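Local atomic coordinates of thioredoxin (Bacillus cereus, PDB entry 4EUY), a protein that is of unknown cellular function but has a thioredoxin-like fold with a CxxC disulfide, consistent with a role in thiol-disulfide exchange. Residues L22-T27 / V35-V40. Residues are numbered along the deposited sequence; the frame is centred on the assembly and turned at random.
Sequences LLFIKT and VMLRKV
Val40 N donates a backbone hydrogen bond of 2.7 Å to Met36 O, a bond within helix 31-45 between two residues that both touch the Phe24 ring of strand 20-27. The side chains that meet between strand and helix are nearly all apolar; Lys26 brings the one charge. They illustrate how a helix is laid on a sheet in a beta-alpha-beta unit. Strand and helix run almost antiparallel, at 166°, with 10.2 Å between the axes of the short segments.

A first torsion of -172°, which puts CG opposite the backbone N, carries the Phe24 ring out to the helix backbone, where Phe24 CZ lies 3.7 Å from Leu37 N. Leu37 covers one face: its CD1 makes a CH-pi contact 3.8 Å from the Phe24 ring centroid and only 10° off the normal, while Leu37 CB lies over the same ring near Phe24 CZ. Val40 comes to the edge instead, with CG2 4.2 Å from Phe24 CE1. Met36, a selenomethionine, also brings its CB up to Phe24 CZ, but the selenium end turns away. Toward the start of the strand segment, Leu22 and Val40 meet tip to tip, CD1 to CG1 at 3.9 Å.

The Lys26 chain, extended beyond CG, crosses Leu37 at about a right angle, with NZ 3.5 Å from Leu37 CD2; a long, weak ion pair links that ammonium group to Glu54 on strand 50-57. Lys26 also touches the CxxC residues at the start of this helix, where Cys30 and Cys33 form a disulfide, as in thioredoxins. Strand and helix are therefore joined here by dispersion and a CH-pi contact, with the lysine charge kept at the margin, probably at most weakly balanced by Glu54.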
ATOM      1  N   LEU A  22      -2.231  -1.807  -4.130  1.00 71.01           N
ATOM      2  CA  LEU A  22      -1.620  -1.017  -3.111  1.00 71.34           C
ATOM      3  C   LEU A  22      -0.377  -1.771  -2.641  1.00 69.94           C
ATOM      4  O   LEU A  22      -0.470  -2.949  -2.260  1.00 67.94           O
ATOM      5  CB  LEU A  22      -2.633  -0.805  -1.971  1.00 69.91           C
ATOM      6  CG  LEU A  22      -2.034  -0.107  -0.751  1.00 68.59           C
ATOM      7  CD1 LEU A  22      -3.092   0.180   0.295  1.00 70.07           C
ATOM      8  CD2 LEU A  22      -0.940  -0.971  -0.150  1.00 63.12           C
ATOM      9  N   LEU A  23       0.784  -1.117  -2.674  1.00 68.77           N
ATOM     10  CA  LEU A  23       1.993  -1.752  -2.140  1.00 67.94           C
ATOM     11  C   LEU A  23       2.249  -1.235  -0.794  1.00 68.41           C
ATOM     12  O   LEU A  23       2.227  -0.009  -0.571  1.00 70.21           O
ATOM     13  CB  LEU A  23       3.213  -1.437  -2.949  1.00 71.37           C
ATOM     14  CG  LEU A  23       3.435  -2.501  -3.999  1.00 75.09           C
ATOM     15  CD1 LEU A  23       2.212  -2.550  -4.908  1.00 76.27           C
ATOM     16  CD2 LEU A  23       4.699  -2.113  -4.747  1.00 75.82           C
ATOM     17  N   PHE A  24       2.464  -2.168   0.114  1.00 66.51           N
ATOM     18  CA  PHE A  24       2.847  -1.819   1.455  1.00 66.86           C
ATOM     19  C   PHE A  24       4.270  -2.340   1.606  1.00 67.93           C
ATOM     20  O   PHE A  24       4.543  -3.582   1.520  1.00 67.24           O
ATOM     21  CB  PHE A  24       1.915  -2.448   2.489  1.00 67.20           C
ATOM     22  CG  PHE A  24       2.164  -1.955   3.878  1.00 69.16           C
ATOM     23  CD1 PHE A  24       1.354  -0.994   4.445  1.00 71.34           C
ATOM     24  CD2 PHE A  24       3.243  -2.414   4.603  1.00 72.88           C
ATOM     25  CE1 PHE A  24       1.612  -0.505   5.721  1.00 74.09           C
ATOM     26  CE2 PHE A  24       3.494  -1.948   5.890  1.00 77.55           C
ATOM     27  CZ  PHE A  24       2.687  -0.983   6.450  1.00 74.07           C
ATOM     28  N   ILE A  25       5.182  -1.405   1.823  1.00 64.48           N
ATOM     29  CA  ILE A  25       6.597  -1.769   1.887  1.00 70.03           C
ATOM     30  C   ILE A  25       7.130  -1.551   3.259  1.00 70.57           C
ATOM     31  O   ILE A  25       6.900  -0.479   3.865  1.00 66.87           O
ATOM     32  CB  ILE A  25       7.440  -0.942   0.905  1.00 71.87           C
ATOM     33  CG1 ILE A  25       6.796  -1.040  -0.511  1.00 70.31           C
ATOM     34  CG2 ILE A  25       8.879  -1.426   0.941  1.00 66.90           C
ATOM     35  CD1 ILE A  25       7.645  -0.454  -1.612  1.00 68.08           C
ATOM     36  N   LYS A  26       7.824  -2.564   3.768  1.00 73.37           N
ATOM     37  CA  LYS A  26       8.317  -2.477   5.133  1.00 80.45           C
ATOM     38  C   LYS A  26       9.647  -3.112   5.275  1.00 84.88           C
ATOM     39  O   LYS A  26      10.165  -3.740   4.352  1.00 82.14           O
ATOM     40  CB  LYS A  26       7.346  -3.097   6.134  1.00 87.27           C
ATOM     41  CG  LYS A  26       6.657  -4.372   5.660  1.00 94.65           C
ATOM     42  CD  LYS A  26       5.981  -5.092   6.829  1.00103.90           C
ATOM     43  CE  LYS A  26       5.139  -6.285   6.373  1.00109.42           C
ATOM     44  NZ  LYS A  26       4.624  -7.069   7.543  1.00117.82           N
ATOM     45  N   THR A  27      10.205  -2.917   6.460  1.00 91.47           N
ATOM     46  CA  THR A  27      11.508  -3.368   6.780  1.00 95.33           C
ATOM     47  C   THR A  27      11.398  -4.336   7.916  1.00103.48           C
ATOM     48  O   THR A  27      10.445  -4.293   8.686  1.00100.03           O
ATOM     49  CB  THR A  27      12.332  -2.149   7.132  1.00 98.58           C
ATOM     50  OG1 THR A  27      12.727  -1.552   5.898  1.00 93.06           O
ATOM     51  CG2 THR A  27      13.617  -2.503   8.009  1.00119.74           C
ATOM     52  N   VAL A  35       2.115  -1.847  13.174  1.00 91.25           N
ATOM     53  CA  VAL A  35       0.892  -1.087  13.466  1.00 92.91           C
ATOM     54  C   VAL A  35       0.201  -0.532  12.210  1.00 86.47           C
ATOM     55  O   VAL A  35      -0.947  -0.771  11.966  1.00 86.12           O
ATOM     56  CB  VAL A  35       1.155   0.093  14.405  1.00 95.17           C
ATOM     57  CG1 VAL A  35      -0.168   0.677  14.849  1.00 94.93           C
ATOM     58  CG2 VAL A  35       1.965  -0.366  15.612  1.00102.63           C
HETATM   59  N   MSE A  36       0.914   0.234  11.420  1.00 84.26           N
HETATM   60  CA  MSE A  36       0.310   0.822  10.256  1.00 82.49           C
HETATM   61  C   MSE A  36      -0.235  -0.158   9.296  1.00 78.97           C
HETATM   62  O   MSE A  36      -1.207   0.138   8.617  1.00 80.58           O
HETATM   63  CB  MSE A  36       1.395   1.497   9.497  1.00 89.24           C
HETATM   64  CG  MSE A  36       1.948   2.555  10.402  1.00103.51           C
HETATM   65 SE   MSE A  36       0.775   4.076  10.138  1.00117.81          SE
HETATM   66  CE  MSE A  36       2.254   5.338   9.943  1.00102.61           C
ATOM     67  N   LEU A  37       0.349  -1.336   9.236  1.00 75.61           N
ATOM     68  CA  LEU A  37      -0.170  -2.336   8.339  1.00 73.24           C
ATOM     69  C   LEU A  37      -1.531  -2.754   8.870  1.00 79.40           C
ATOM     70  O   LEU A  37      -2.466  -2.972   8.099  1.00 79.60           O
ATOM     71  CB  LEU A  37       0.776  -3.538   8.269  1.00 73.53           C
ATOM     72  CG  LEU A  37       0.302  -4.741   7.445  1.00 73.48           C
ATOM     73  CD1 LEU A  37      -0.059  -4.241   6.066  1.00 71.92           C
ATOM     74  CD2 LEU A  37       1.304  -5.890   7.348  1.00 70.97           C
ATOM     75  N   ARG A  38      -1.647  -2.879  10.192  1.00 84.41           N
ATOM     76  CA  ARG A  38      -2.922  -3.216  10.763  1.00 90.81           C
ATOM     77  C   ARG A  38      -3.859  -2.111  10.329  1.00 88.57           C
ATOM     78  O   ARG A  38      -4.909  -2.384   9.761  1.00 94.08           O
ATOM     79  CB  ARG A  38      -2.873  -3.325  12.284  1.00103.06           C
ATOM     80  CG  ARG A  38      -2.364  -4.667  12.823  1.00118.11           C
ATOM     81  CD  ARG A  38      -2.966  -5.065  14.201  1.00131.65           C
ATOM     82  NE  ARG A  38      -2.191  -4.648  15.396  1.00138.57           N
ATOM     83  CZ  ARG A  38      -2.428  -3.567  16.160  1.00145.42           C
ATOM     84  NH1 ARG A  38      -3.425  -2.713  15.876  1.00145.38           N
ATOM     85  NH2 ARG A  38      -1.651  -3.326  17.226  1.00150.75           N
ATOM     86  N   LYS A  39      -3.462  -0.863  10.556  1.00 84.64           N
ATOM     87  CA  LYS A  39      -4.317   0.275  10.244  1.00 85.94           C
ATOM     88  C   LYS A  39      -4.754   0.272   8.772  1.00 85.31           C
ATOM     89  O   LYS A  39      -5.947   0.369   8.467  1.00 91.91           O
ATOM     90  CB  LYS A  39      -3.629   1.598  10.598  1.00 87.02           C
ATOM     91  CG  LYS A  39      -3.501   1.867  12.110  1.00 93.59           C
ATOM     92  CD  LYS A  39      -3.799   3.327  12.511  1.00 96.76           C
ATOM     93  CE  LYS A  39      -3.725   3.589  14.033  1.00104.87           C
ATOM     94  NZ  LYS A  39      -4.808   3.038  14.913  1.00110.68           N
ATOM     95  N   VAL A  40      -3.807   0.115   7.861  1.00 78.31           N
ATOM     96  CA  VAL A  40      -4.160  -0.011   6.441  1.00 75.66           C
ATOM     97  C   VAL A  40      -5.100  -1.165   6.122  1.00 79.07           C
ATOM     98  O   VAL A  40      -6.078  -1.011   5.401  1.00 81.13           O
ATOM     99  CB  VAL A  40      -2.903  -0.121   5.572  1.00 68.85           C
ATOM    100  CG1 VAL A  40      -3.261  -0.500   4.142  1.00 64.47           C
ATOM    101  CG2 VAL A  40      -2.191   1.231   5.602  1.00 65.58           C
TER